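Local coordinates for angiotensin-converting enzyme (Anopheles gambiae, PDB 6S1Y), which is a zinc metallopeptidase of the angiotensin-converting enzyme family that probably trims dipeptides from the C-terminal ends of short peptides, at residues 187-190 and 191-194; 201-204 and 205-209; 437-440 and 441-445; 448-451 and 452-456; 458-461 and 462-465. All blocks are in the same frame, centred on the assembly; numbering follows the deposited sequence.

Contact 1 of 5, residues 187-190 and 191-194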
loop_
_atom_site.group_PDB
_atom_site.type_symbol
_atom_site.label_atom_id
_atom_site.label_comp_id
_atom_site.label_asym_id
_atom_site.label_seq_id
_atom_site.Cartn_x
_atom_site.Cartn_y
_atom_site.Cartn_z
ATOM N N PHE A 187 5.848 14.205 21.063
ATOM C CA PHE A 187 5.946 12.760 20.897
ATOM C C PHE A 187 7.385 12.313 21.142
ATOM O O PHE A 187 8.337 13.050 20.861
ATOM C CB PHE A 187 5.531 12.316 19.489
ATOM C CG PHE A 187 4.086 12.558 19.167
ATOM C CD1 PHE A 187 3.108 11.700 19.632
ATOM C CD2 PHE A 187 3.711 13.625 18.374
ATOM C CE1 PHE A 187 1.768 11.909 19.333
ATOM C CE2 PHE A 187 2.362 13.845 18.062
ATOM C CZ PHE A 187 1.392 12.985 18.547
ATOM N N SER A 188 7.535 11.079 21.634
ATOM C CA SER A 188 8.858 10.555 21.954
ATOM C C SER A 188 9.708 10.316 20.704
ATOM O O SER A 188 10.948 10.381 20.782
ATOM C CB SER A 188 8.720 9.256 22.765
ATOM O OG SER A 188 7.603 8.481 22.333
ATOM N N SER A 189 9.075 10.044 19.559
ATOM C CA SER A 189 9.802 9.687 18.349
ATOM C C SER A 189 8.858 9.713 17.154
ATOM O O SER A 189 7.633 9.699 17.302
ATOM C CB SER A 189 10.429 8.290 18.457
ATOM O OG SER A 189 9.407 7.291 18.337
ATOM N N GLY A 190 9.457 9.666 15.958
ATOM C CA GLY A 190 8.670 9.553 14.742
ATOM C C GLY A 190 7.738 8.356 14.727
ATOM O O GLY A 190 6.690 8.390 14.073
ATOM N N ALA A 191 8.088 7.292 15.448
ATOM C CA ALA A 191 7.232 6.110 15.473
ATOM C C ALA A 191 5.946 6.364 16.249
ATOM O O ALA A 191 4.880 5.846 15.884
ATOM C CB ALA A 191 7.973 4.928 16.085
ATOM N N ALA A 192 6.034 7.124 17.347
ATOM C CA ALA A 192 4.835 7.481 18.096
ATOM C C ALA A 192 3.929 8.345 17.242
ATOM O O ALA A 192 2.706 8.222 17.294
ATOM C CB ALA A 192 5.210 8.211 19.400
ATOM N N VAL A 193 4.515 9.220 16.433
ATOM C CA VAL A 193 3.711 10.049 15.544
ATOM C C VAL A 193 2.882 9.179 14.610
ATOM O O VAL A 193 1.662 9.356 14.486
ATOM C CB VAL A 193 4.604 11.016 14.748
ATOM C CG1 VAL A 193 3.780 11.704 13.639
ATOM C CG2 VAL A 193 5.240 12.028 15.681
ATOM N N TRP A 194 3.543 8.238 13.918
ATOM C CA TRP A 194 2.837 7.362 12.984
ATOM C C TRP A 194 1.786 6.540 13.711
ATOM O O TRP A 194 0.635 6.451 13.277
ATOM C CB TRP A 194 3.824 6.443 12.257
ATOM C CG TRP A 194 4.575 7.079 11.103
ATOM C CD1 TRP A 194 4.451 8.360 10.642
ATOM C CD2 TRP A 194 5.579 6.457 10.284
ATOM N NE1 TRP A 194 5.294 8.564 9.578
ATOM C CE2 TRP A 194 6.001 7.416 9.338
ATOM C CE3 TRP A 194 6.148 5.179 10.249
ATOM C CZ2 TRP A 194 6.971 7.140 8.377
ATOM C CZ3 TRP A 194 7.128 4.910 9.295
ATOM C CH2 TRP A 194 7.530 5.887 8.379
#

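Contact 2 of 5, residues 201-204 and 205-209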
loop_
_atom_site.group_PDB
_atom_site.type_symbol
_atom_site.label_atom_id
_atom_site.label_comp_id
_atom_site.label_asym_id
_atom_site.label_seq_id
_atom_site.Cartn_x
_atom_site.Cartn_y
_atom_site.Cartn_z
ATOM N N SER A 201 -3.515 3.031 22.253
ATOM C CA SER A 201 -2.202 2.829 22.855
ATOM C C SER A 201 -1.779 1.370 22.840
ATOM O O SER A 201 -0.591 1.078 23.037
ATOM C CB SER A 201 -2.207 3.349 24.292
ATOM O OG SER A 201 -3.287 2.786 25.025
ATOM N N THR A 202 -2.717 0.456 22.626
ATOM C CA THR A 202 -2.400 -0.955 22.478
ATOM C C THR A 202 -2.242 -1.377 21.014
ATOM O O THR A 202 -2.156 -2.583 20.738
ATOM C CB THR A 202 -3.490 -1.827 23.133
ATOM O OG1 THR A 202 -4.626 -1.925 22.262
ATOM C CG2 THR A 202 -3.945 -1.243 24.456
ATOM N N PHE A 203 -2.217 -0.423 20.071
ATOM C CA PHE A 203 -2.267 -0.804 18.665
ATOM C C PHE A 203 -0.996 -1.524 18.223
ATOM O O PHE A 203 -1.058 -2.466 17.428
ATOM C CB PHE A 203 -2.506 0.408 17.769
ATOM C CG PHE A 203 -3.052 0.048 16.419
ATOM C CD1 PHE A 203 -4.344 -0.452 16.293
ATOM C CD2 PHE A 203 -2.265 0.181 15.283
ATOM C CE1 PHE A 203 -4.857 -0.801 15.040
ATOM C CE2 PHE A 203 -2.761 -0.145 14.022
ATOM C CZ PHE A 203 -4.064 -0.644 13.890
ATOM N N GLU A 204 0.168 -1.102 18.707
ATOM C CA GLU A 204 1.382 -1.829 18.348
ATOM C C GLU A 204 1.261 -3.300 18.737
ATOM O O GLU A 204 1.674 -4.186 17.982
ATOM C CB GLU A 204 2.604 -1.202 18.996
ATOM C CG GLU A 204 3.869 -1.854 18.519
ATOM C CD GLU A 204 5.084 -1.030 18.804
ATOM O OE1 GLU A 204 4.933 0.001 19.498
ATOM O OE2 GLU A 204 6.183 -1.417 18.318
ATOM N N GLN A 205 0.647 -3.586 19.889
ATOM C CA GLN A 205 0.497 -4.971 20.314
ATOM C C GLN A 205 -0.498 -5.708 19.428
ATOM O O GLN A 205 -0.303 -6.882 19.105
ATOM C CB GLN A 205 0.054 -5.027 21.776
ATOM C CG GLN A 205 0.040 -6.434 22.350
ATOM C CD GLN A 205 1.428 -7.056 22.372
ATOM O OE1 GLN A 205 2.347 -6.539 23.029
ATOM N NE2 GLN A 205 1.587 -8.170 21.645
ATOM N N GLN A 206 -1.572 -5.040 19.028
ATOM C CA GLN A 206 -2.554 -5.689 18.172
ATOM C C GLN A 206 -1.924 -6.170 16.880
ATOM O O GLN A 206 -2.295 -7.224 16.345
ATOM C CB GLN A 206 -3.699 -4.732 17.878
ATOM C CG GLN A 206 -4.450 -4.298 19.137
ATOM C CD GLN A 206 -5.663 -3.460 18.802
ATOM O OE1 GLN A 206 -6.365 -3.723 17.811
ATOM N NE2 GLN A 206 -5.902 -2.430 19.607
ATOM N N VAL A 207 -0.953 -5.409 16.362
ATOM C CA VAL A 207 -0.309 -5.766 15.100
ATOM C C VAL A 207 0.600 -6.974 15.284
ATOM O O VAL A 207 0.609 -7.893 14.455
ATOM C CB VAL A 207 0.456 -4.546 14.556
ATOM C CG1 VAL A 207 1.409 -4.989 13.478
ATOM C CG2 VAL A 207 -0.532 -3.507 14.020
ATOM N N ASP A 208 1.381 -6.986 16.371
ATOM C CA ASP A 208 2.134 -8.183 16.742
ATOM C C ASP A 208 1.206 -9.388 16.890
ATOM O O ASP A 208 1.536 -10.498 16.462
ATOM C CB ASP A 208 2.896 -7.951 18.049
ATOM C CG ASP A 208 3.973 -6.875 17.943
ATOM O OD1 ASP A 208 4.315 -6.407 16.825
ATOM O OD2 ASP A 208 4.500 -6.487 19.012
ATOM N N ASP A 209 0.036 -9.203 17.492
ATOM C CA ASP A 209 -0.857 -10.346 17.661
ATOM C C ASP A 209 -1.365 -10.865 16.322
ATOM O O ASP A 209 -1.535 -12.076 16.150
ATOM C CB ASP A 209 -2.041 -9.982 18.549
ATOM C CG ASP A 209 -1.635 -9.700 19.971
ATOM O OD1 ASP A 209 -0.468 -9.985 20.349
ATOM O OD2 ASP A 209 -2.499 -9.181 20.708
HETATM O O HOH W 1 0.731 -1.302 22.171
#

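Contact 3 of 5, residues 437-440 and 441-445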
loop_
_atom_site.group_PDB
_atom_site.type_symbol
_atom_site.label_atom_id
_atom_site.label_comp_id
_atom_site.label_asym_id
_atom_site.label_seq_id
_atom_site.Cartn_x
_atom_site.Cartn_y
_atom_site.Cartn_z
ATOM N N THR A 437 7.275 -5.732 8.539
ATOM C CA THR A 437 8.700 -5.502 8.747
ATOM C C THR A 437 9.124 -4.096 8.336
ATOM O O THR A 437 10.113 -3.578 8.856
ATOM C CB THR A 437 9.548 -6.516 7.974
ATOM O OG1 THR A 437 9.174 -6.483 6.598
ATOM C CG2 THR A 437 9.346 -7.921 8.490
ATOM N N LEU A 438 8.430 -3.476 7.386
ATOM C CA LEU A 438 8.878 -2.163 6.926
ATOM C C LEU A 438 8.735 -1.102 8.022
ATOM O O LEU A 438 9.631 -0.268 8.204
ATOM C CB LEU A 438 8.111 -1.731 5.682
ATOM C CG LEU A 438 8.597 -2.222 4.328
ATOM C CD1 LEU A 438 8.088 -1.280 3.247
ATOM C CD2 LEU A 438 10.116 -2.287 4.287
ATOM N N ASP A 439 7.612 -1.088 8.735
ATOM C CA ASP A 439 7.495 -0.101 9.799
ATOM C C ASP A 439 8.093 -0.581 11.107
ATOM O O ASP A 439 8.610 0.242 11.870
ATOM C CB ASP A 439 6.039 0.336 9.953
ATOM C CG ASP A 439 5.673 1.450 8.933
ATOM O OD1 ASP A 439 6.549 1.782 8.106
ATOM O OD2 ASP A 439 4.549 2.003 8.966
ATOM N N LYS A 440 8.108 -1.882 11.383
ATOM C CA LYS A 440 8.858 -2.320 12.556
ATOM C C LYS A 440 10.304 -1.875 12.419
ATOM O O LYS A 440 10.891 -1.353 13.364
ATOM C CB LYS A 440 8.753 -3.834 12.737
ATOM C CG LYS A 440 9.302 -4.368 14.046
ATOM C CD LYS A 440 9.414 -5.906 14.013
ATOM C CE LYS A 440 9.922 -6.515 15.348
ATOM N NZ LYS A 440 8.871 -6.514 16.391
ATOM N N TYR A 441 10.871 -2.003 11.219
ATOM C CA TYR A 441 12.221 -1.507 10.989
ATOM C C TYR A 441 12.288 0.003 11.169
ATOM O O TYR A 441 13.180 0.518 11.860
ATOM C CB TYR A 441 12.703 -1.890 9.595
ATOM C CG TYR A 441 14.047 -1.318 9.250
ATOM C CD1 TYR A 441 15.203 -1.896 9.731
ATOM C CD2 TYR A 441 14.166 -0.194 8.443
ATOM C CE1 TYR A 441 16.438 -1.377 9.422
ATOM C CE2 TYR A 441 15.406 0.324 8.123
ATOM C CZ TYR A 441 16.536 -0.275 8.614
ATOM O OH TYR A 441 17.770 0.234 8.289
ATOM N N ARG A 442 11.366 0.741 10.545
ATOM C CA ARG A 442 11.476 2.196 10.609
ATOM C C ARG A 442 11.184 2.707 12.013
ATOM O O ARG A 442 11.833 3.651 12.474
ATOM C CB ARG A 442 10.567 2.847 9.562
ATOM C CG ARG A 442 11.143 2.688 8.160
ATOM C CD ARG A 442 10.456 3.561 7.089
ATOM N NE ARG A 442 9.087 3.154 6.771
ATOM C CZ ARG A 442 8.314 3.737 5.849
ATOM N NH1 ARG A 442 8.733 4.780 5.123
ATOM N NH2 ARG A 442 7.100 3.270 5.654
ATOM N N TRP A 443 10.240 2.090 12.730
ATOM C CA TRP A 443 10.053 2.458 14.132
ATOM C C TRP A 443 11.358 2.304 14.906
ATOM O O TRP A 443 11.680 3.128 15.772
ATOM C CB TRP A 443 8.985 1.600 14.799
ATOM C CG TRP A 443 7.649 1.720 14.221
ATOM C CD1 TRP A 443 7.176 2.742 13.460
ATOM C CD2 TRP A 443 6.586 0.769 14.329
ATOM N NE1 TRP A 443 5.872 2.491 13.089
ATOM C CE2 TRP A 443 5.486 1.289 13.604
ATOM C CE3 TRP A 443 6.446 -0.471 14.974
ATOM C CZ2 TRP A 443 4.274 0.612 13.500
ATOM C CZ3 TRP A 443 5.233 -1.152 14.860
ATOM C CH2 TRP A 443 4.168 -0.611 14.131
ATOM N N GLY A 444 12.114 1.242 14.610
ATOM C CA GLY A 444 13.349 1.000 15.320
ATOM C C GLY A 444 14.401 2.048 15.036
ATOM O O GLY A 444 15.141 2.452 15.940
ATOM N N VAL A 445 14.504 2.490 13.782
ATOM C CA VAL A 445 15.410 3.590 13.461
ATOM C C VAL A 445 14.961 4.855 14.174
ATOM O O VAL A 445 15.761 5.552 14.809
ATOM C CB VAL A 445 15.485 3.802 11.937
ATOM C CG1 VAL A 445 16.258 5.086 11.596
ATOM C CG2 VAL A 445 16.134 2.594 11.260
HETATM O O HOH W 2 3.534 3.005 11.388
#

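Contact 4 of 5, residues 448-451 and 452-456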
loop_
_atom_site.group_PDB
_atom_site.type_symbol
_atom_site.label_atom_id
_atom_site.label_comp_id
_atom_site.label_asym_id
_atom_site.label_seq_id
_atom_site.Cartn_x
_atom_site.Cartn_y
_atom_site.Cartn_z
ATOM N N GLY A 448 15.700 4.843 17.903
ATOM C CA GLY A 448 17.083 4.643 18.287
ATOM C C GLY A 448 17.480 3.204 18.562
ATOM O O GLY A 448 18.667 2.942 18.771
ATOM N N ASP A 449 16.522 2.268 18.583
ATOM C CA ASP A 449 16.841 0.859 18.776
ATOM C C ASP A 449 17.739 0.312 17.676
ATOM O O ASP A 449 18.451 -0.668 17.901
ATOM C CB ASP A 449 15.568 0.012 18.801
ATOM C CG ASP A 449 14.552 0.510 19.790
ATOM O OD1 ASP A 449 14.951 1.042 20.854
ATOM O OD2 ASP A 449 13.342 0.360 19.506
ATOM N N ILE A 450 17.676 0.879 16.472
ATOM C CA ILE A 450 18.496 0.450 15.343
ATOM C C ILE A 450 19.416 1.605 14.975
ATOM O O ILE A 450 18.946 2.664 14.542
ATOM C CB ILE A 450 17.644 0.034 14.133
ATOM C CG1 ILE A 450 16.758 -1.165 14.460
ATOM C CG2 ILE A 450 18.526 -0.300 12.939
ATOM C CD1 ILE A 450 15.725 -1.500 13.335
ATOM N N LYS A 451 20.719 1.406 15.137
ATOM C CA LYS A 451 21.641 2.527 15.005
ATOM C C LYS A 451 22.226 2.568 13.606
ATOM O O LYS A 451 22.197 1.572 12.886
ATOM C CB LYS A 451 22.776 2.430 16.035
ATOM C CG LYS A 451 22.331 2.160 17.488
ATOM C CD LYS A 451 22.021 3.425 18.285
ATOM C CE LYS A 451 22.058 3.137 19.809
ATOM N NZ LYS A 451 21.245 1.925 20.183
ATOM N N PRO A 452 22.784 3.711 13.198
ATOM C CA PRO A 452 23.265 3.846 11.813
ATOM C C PRO A 452 24.291 2.810 11.374
ATOM O O PRO A 452 24.331 2.454 10.188
ATOM C CB PRO A 452 23.871 5.265 11.802
ATOM C CG PRO A 452 23.095 6.026 12.868
ATOM C CD PRO A 452 22.821 4.994 13.941
ATOM N N ARG A 453 25.142 2.317 12.261
ATOM C CA ARG A 453 26.173 1.395 11.795
ATOM C C ARG A 453 25.653 -0.029 11.649
ATOM O O ARG A 453 26.402 -0.898 11.204
ATOM C CB ARG A 453 27.377 1.434 12.742
ATOM C CG ARG A 453 27.051 0.974 14.137
ATOM C CD ARG A 453 28.137 1.350 15.149
ATOM N NE ARG A 453 27.555 1.554 16.476
ATOM C CZ ARG A 453 27.053 0.581 17.235
ATOM N NH1 ARG A 453 27.057 -0.679 16.807
ATOM N NH2 ARG A 453 26.538 0.873 18.424
ATOM N N GLU A 454 24.395 -0.286 12.002
ATOM C CA GLU A 454 23.759 -1.579 11.772
ATOM C C GLU A 454 22.498 -1.444 10.915
ATOM O O GLU A 454 21.641 -2.330 10.923
ATOM C CB GLU A 454 23.434 -2.252 13.112
ATOM C CG GLU A 454 23.032 -1.276 14.199
ATOM C CD GLU A 454 22.358 -1.922 15.401
ATOM O OE1 GLU A 454 21.458 -1.259 15.977
ATOM O OE2 GLU A 454 22.718 -3.062 15.775
ATOM N N TYR A 455 22.374 -0.359 10.153
ATOM C CA TYR A 455 21.143 -0.106 9.402
ATOM C C TYR A 455 20.817 -1.253 8.447
ATOM O O TYR A 455 19.666 -1.702 8.364
ATOM C CB TYR A 455 21.270 1.195 8.609
ATOM C CG TYR A 455 20.856 2.471 9.315
ATOM C CD1 TYR A 455 20.236 2.464 10.548
ATOM C CD2 TYR A 455 21.069 3.689 8.704
ATOM C CE1 TYR A 455 19.863 3.653 11.156
ATOM C CE2 TYR A 455 20.695 4.869 9.294
ATOM C CZ TYR A 455 20.095 4.855 10.498
ATOM O OH TYR A 455 19.750 6.068 11.029
ATOM N N ASN A 456 21.813 -1.748 7.713
ATOM C CA ASN A 456 21.473 -2.673 6.649
ATOM C C ASN A 456 21.257 -4.085 7.169
ATOM O O ASN A 456 20.305 -4.758 6.752
ATOM C CB ASN A 456 22.537 -2.671 5.554
ATOM C CG ASN A 456 21.938 -3.012 4.175
ATOM O OD1 ASN A 456 20.774 -2.682 3.886
ATOM N ND2 ASN A 456 22.719 -3.695 3.335
#

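Contact 5 of 5, residues 458-461 and 462-465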
loop_
_atom_site.group_PDB
_atom_site.type_symbol
_atom_site.label_atom_id
_atom_site.label_comp_id
_atom_site.label_asym_id
_atom_site.label_seq_id
_atom_site.Cartn_x
_atom_site.Cartn_y
_atom_site.Cartn_z
ATOM N N LYS A 458 20.336 -5.085 10.217
ATOM C CA LYS A 458 19.093 -5.214 10.974
ATOM C C LYS A 458 17.874 -5.192 10.051
ATOM O O LYS A 458 16.855 -5.823 10.349
ATOM C CB LYS A 458 18.989 -4.122 12.046
ATOM C CG LYS A 458 19.785 -4.454 13.339
ATOM C CD LYS A 458 19.178 -5.643 14.075
ATOM C CE LYS A 458 19.799 -5.882 15.462
ATOM N NZ LYS A 458 18.809 -6.520 16.399
ATOM N N PHE A 459 17.965 -4.514 8.907
ATOM C CA PHE A 459 16.901 -4.598 7.910
ATOM C C PHE A 459 16.763 -6.020 7.376
ATOM O O PHE A 459 15.705 -6.654 7.503
ATOM C CB PHE A 459 17.188 -3.631 6.776
ATOM C CG PHE A 459 16.202 -3.713 5.639
ATOM C CD1 PHE A 459 14.913 -3.207 5.780
ATOM C CD2 PHE A 459 16.587 -4.229 4.419
ATOM C CE1 PHE A 459 14.007 -3.253 4.727
ATOM C CE2 PHE A 459 15.708 -4.276 3.370
ATOM C CZ PHE A 459 14.398 -3.790 3.525
ATOM N N TRP A 460 17.838 -6.553 6.790
ATOM C CA TRP A 460 17.747 -7.876 6.189
ATOM C C TRP A 460 17.534 -8.962 7.240
ATOM O O TRP A 460 16.949 -10.006 6.941
ATOM C CB TRP A 460 18.999 -8.164 5.362
ATOM C CG TRP A 460 19.063 -7.343 4.108
ATOM C CD1 TRP A 460 20.018 -6.420 3.755
ATOM C CD2 TRP A 460 18.116 -7.369 3.031
ATOM N NE1 TRP A 460 19.713 -5.864 2.509
ATOM C CE2 TRP A 460 18.547 -6.426 2.059
ATOM C CE3 TRP A 460 16.940 -8.088 2.797
ATOM C CZ2 TRP A 460 17.853 -6.211 0.879
ATOM C CZ3 TRP A 460 16.246 -7.854 1.618
ATOM C CH2 TRP A 460 16.712 -6.927 0.678
ATOM N N GLU A 461 17.972 -8.730 8.478
ATOM C CA GLU A 461 17.710 -9.697 9.539
ATOM C C GLU A 461 16.217 -9.759 9.839
ATOM O O GLU A 461 15.653 -10.851 9.991
ATOM C CB GLU A 461 18.520 -9.346 10.804
ATOM C CG GLU A 461 18.200 -10.222 12.018
ATOM C CD GLU A 461 18.908 -9.757 13.302
ATOM O OE1 GLU A 461 18.322 -8.941 14.050
ATOM O OE2 GLU A 461 20.056 -10.191 13.545
ATOM N N MET A 462 15.554 -8.601 9.906
ATOM C CA MET A 462 14.111 -8.606 10.136
ATOM C C MET A 462 13.357 -9.196 8.943
ATOM O O MET A 462 12.410 -9.965 9.123
ATOM C CB MET A 462 13.626 -7.181 10.438
ATOM C CG MET A 462 13.968 -6.694 11.858
ATOM S SD MET A 462 13.331 -5.030 12.246
ATOM C CE MET A 462 11.802 -5.191 11.391
ATOM N N ARG A 463 13.762 -8.860 7.715
ATOM C CA ARG A 463 13.094 -9.457 6.557
ATOM C C ARG A 463 13.207 -10.981 6.600
ATOM O O ARG A 463 12.251 -11.702 6.269
ATOM C CB ARG A 463 13.681 -8.909 5.248
ATOM C CG ARG A 463 13.561 -7.384 5.044
ATOM C CD ARG A 463 12.170 -6.923 4.590
ATOM N NE ARG A 463 11.763 -7.657 3.399
ATOM C CZ ARG A 463 10.795 -8.572 3.375
ATOM N NH1 ARG A 463 10.068 -8.854 4.465
ATOM N NH2 ARG A 463 10.563 -9.204 2.253
ATOM N N SER A 464 14.368 -11.498 6.991
ATOM C CA SER A 464 14.523 -12.944 7.091
ATOM C C SER A 464 13.641 -13.502 8.200
ATOM O O SER A 464 12.937 -14.499 7.997
ATOM C CB SER A 464 15.998 -13.292 7.323
ATOM O OG SER A 464 16.180 -14.682 7.513
ATOM N N ARG A 465 13.616 -12.856 9.359
ATOM C CA ARG A 465 12.865 -13.415 10.486
ATOM C C ARG A 465 11.385 -13.548 10.154
ATOM O O ARG A 465 10.771 -14.597 10.381
ATOM C CB ARG A 465 13.054 -12.562 11.735
ATOM C CG ARG A 465 12.064 -12.916 12.846
ATOM C CD ARG A 465 12.607 -12.636 14.248
ATOM N NE ARG A 465 11.593 -12.980 15.255
ATOM C CZ ARG A 465 11.362 -14.217 15.704
ATOM N NH1 ARG A 465 10.422 -14.427 16.613
ATOM N NH2 ARG A 465 12.080 -15.240 15.256
#

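Contact 1 of 5, residues 187-190 and 191-194
The ring of Phe187 meets the start of helix 190-196 with one face turned to Val193, whose CA lies over that face, while CB of Ala192 comes in obliquely. The setting is a helix N-terminus with Ser189 as N-cap. The ring's closest approach is made by a methyl branch: CG2 of Val193 stands 3.5 Å from CD2 of Phe187, and the two side chains cross at about a right angle. The valine branch that does the touching is the one set anti to the carbonyl carbon; CG1 takes the position anti to the backbone N (chi1 170°). The second flat group, the indole of Trp194, has a carbonyl over one face: O of Gly190 is 3.9 Å from CG of Trp194. That ring also meets Phe446 edge-to-face and rests against Tyr174 of helix 168-184.

In the cap itself, OG of Ser189 accepts weakly from N of Ala191 at 3.2 Å, the bond bent to 133°. The carbonyl of the same residue serves two more amides: O of Ser189 takes a weak bond from N of Ala192 at 3.0 Å and a straighter one from N of Val193 at 3.3 Å. The serine thus serves the amides of Ala191 and Ala192 through weak bonds, whereas its bond to Val193 is already regular. Beside it, OG of Ser188 merely packs 3.8 Å from CB of Ala192. The i to i+4 pattern starts with that Val193 bond and continues with N of Trp194 to O of Gly190 at 3.2 Å and 166°.

Contact 2 of 5, residues 201-204 and 205-209
Thr202 and Gln206, four residues apart, join through their side chains: NE2 of Gln206 donates to OG1 of Thr202 at 3.0 Å and 163°, and the hydroxyl lies almost in the plane of the amide. Beyond CG the glutamine is extended, which carries its amide back along the axis to the threonine. OG1 of Thr202 also bonds to OD1 of Asp200, so two groups share the hydroxyl. This is the N-terminus of the long helix 203-233, yet Thr202, in the N-cap position, does not cap with its side chain; instead water 1 bridges O of Ser201, at 2.9 Å, and N of Gln205, at 3.2 Å.

On the buried side, the ring of Phe203 leans obliquely on its neighbours one turn along, with CE2 4.0 Å from CG2 of Val207 and CD1 4.1 Å from CD of Gln206. Ring and amide planes are 65° apart. On the exposed side Gln205 bends at chi2 (63°), swinging NE2 round to OD1 of Asp209, which it meets from above the carboxylate plane at 3.0 Å. Glu204 forms a salt bridge with Arg447, and OD1 of Asp208 is hydrogen-bonded to the hydroxyl of Tyr436.

Contact 3 of 5, residues 437-440 and 441-445
Asp439 and Arg442, three residues apart on helix 431-447, form an intrahelical salt bridge in a buried stretch of the fold. The arginine presents its side: NH2 lies 2.9 Å and NE 3.2 Å from the same oxygen, OD1 of Asp439. NH2 uses the syn lone pair, whereas NE comes nearly along the C-O axis, and the two flat groups are turned 41° apart. A bend at chi3 (-69°) folds the guanidinium back toward the acid. NH2 has a second acceptor in Val492 O.

Among the other polar bonds, OD2 of Asp439 accepts from the backbone amides of Tyr494 and Leu495. Since Tyr494 lines the ligand pocket, the aspartate probably helps to position it from the second shell. With four protein donors on its two oxygens, this buried carboxylate is probably kept ionised.

Asp439 makes the main contacts to the indole of Trp443. CB of Asp439 sits over the five-membered ring in a CH-pi contact, 4.1 Å from its centroid and 27° off the normal, and O of Asp439 lies over a face too. At the ring's edge, in its plane, water 2 accepts from NE1 of Trp443 at 2.9 Å and donates to OD2 of Asp439 at 2.8 Å.

Contact 4 of 5, residues 448-451 and 452-456
The amide of Lys451 is held by the side chain of Glu454, three residues on: N of Lys451 donates to OE1 of Glu454 at 2.9 Å and 169°, arriving on the anti lone pair. The return bond runs through the backbone, N of Glu454 to O of Lys451 at 3.0 Å, with the donor well above the carbonyl plane. Glu454 reaches back because its CG is tucked between the backbone N and the carbonyl carbon (chi1 35°) and the chain is extended from there, side by side with Lys451. The charged ends do not pair: NZ of Lys451 turns away to Gly448, donating to its O at 3.1 Å, nearly in line with the C=O bond.

These bonds shape the connection between helices 431-447 and 455-467, which leaves the first helix at Gly448, with positive phi, and passes through a short 3-10 turn at Pro452 and Arg453. Glu454, at the N-cap position of helix 455-467, closes this short turn with Lys451 through one side-chain and one backbone bond.

Tyr455, the first residue of the following helix, packs against this turn. CA of Pro452 stands 3.4 Å above the plane of its ring, over the centre, and O of Ile450 lies at the edge, in plane, 3.6 Å from CE1 of Tyr455. CG2 of Ile450 adds an apolar touch, 4.0 Å from CD1 of Tyr455. The phenol reaches on to bond with Gln172.

Contact 5 of 5, residues 458-461 and 462-465
Arg463 lays its aliphatic part over the ring of Phe459, one turn earlier in the helix. CG of Arg463 is 4.1 Å from the ring centroid and 13° off the normal, a CH-pi contact almost centred on the face, and CD of Arg463 follows at 4.0 Å from CZ of Phe459. Trp460 approaches the same CG obliquely, its CE3 4.1 Å away, so CG of Arg463 touches both rings.

The rings in turn support each other. CD2 of Phe459 sits 3.7 Å above the indole plane of Trp460, over its centre, while CE2 of Trp460 lies at the phenylalanine's edge. Bends at chi2 and chi3 of Arg463 then lead the guanidinium off both rings, whose planes it meets at 59° for Phe459 and 42° for Trp460; NH1 ends on the hydroxyl of Ser467.

Farther out, Asp481 fixes the indole by accepting from NE1 of Trp460, and Tyr441 of helix 431-447 meets Phe459 edge-to-face. On the solvent side a weak salt bridge links NZ of Lys458 and OE1 of Glu461 at 3.4 Å. Underneath runs the regular backbone bonding, such as N of Arg463 to O of Phe459 at 2.9 Å. Helix 455-467 is thus amphipathic here, with Phe459, Trp460 and Arg463 buried and Glu461 and Arg465 exposed.

In the fold
Contact 3, on helix 431-447, touches each of the other four. Contact 1 leans its indole on the salt bridge there, Trp194 CZ3 lying 3.4 Å from Asp439 OD1, and sets Ala191 CB 3.5 Å from Trp443 CD1. Contact 2 meets the same tryptophan through Glu204. Contact 4 is tied to it by Tyr441 OH and Tyr455 O at 2.7 Å, probably a hydrogen bond, and contact 5 packs Met462 CE against Tyr441 N. Contact 3 also comes close to the active site: the side chain of Leu438 is about 7 Å from the bound diglutamate, against about 11 Å for Trp194 and Arg463, and that of Arg442 about 13 Å from the zinc ion.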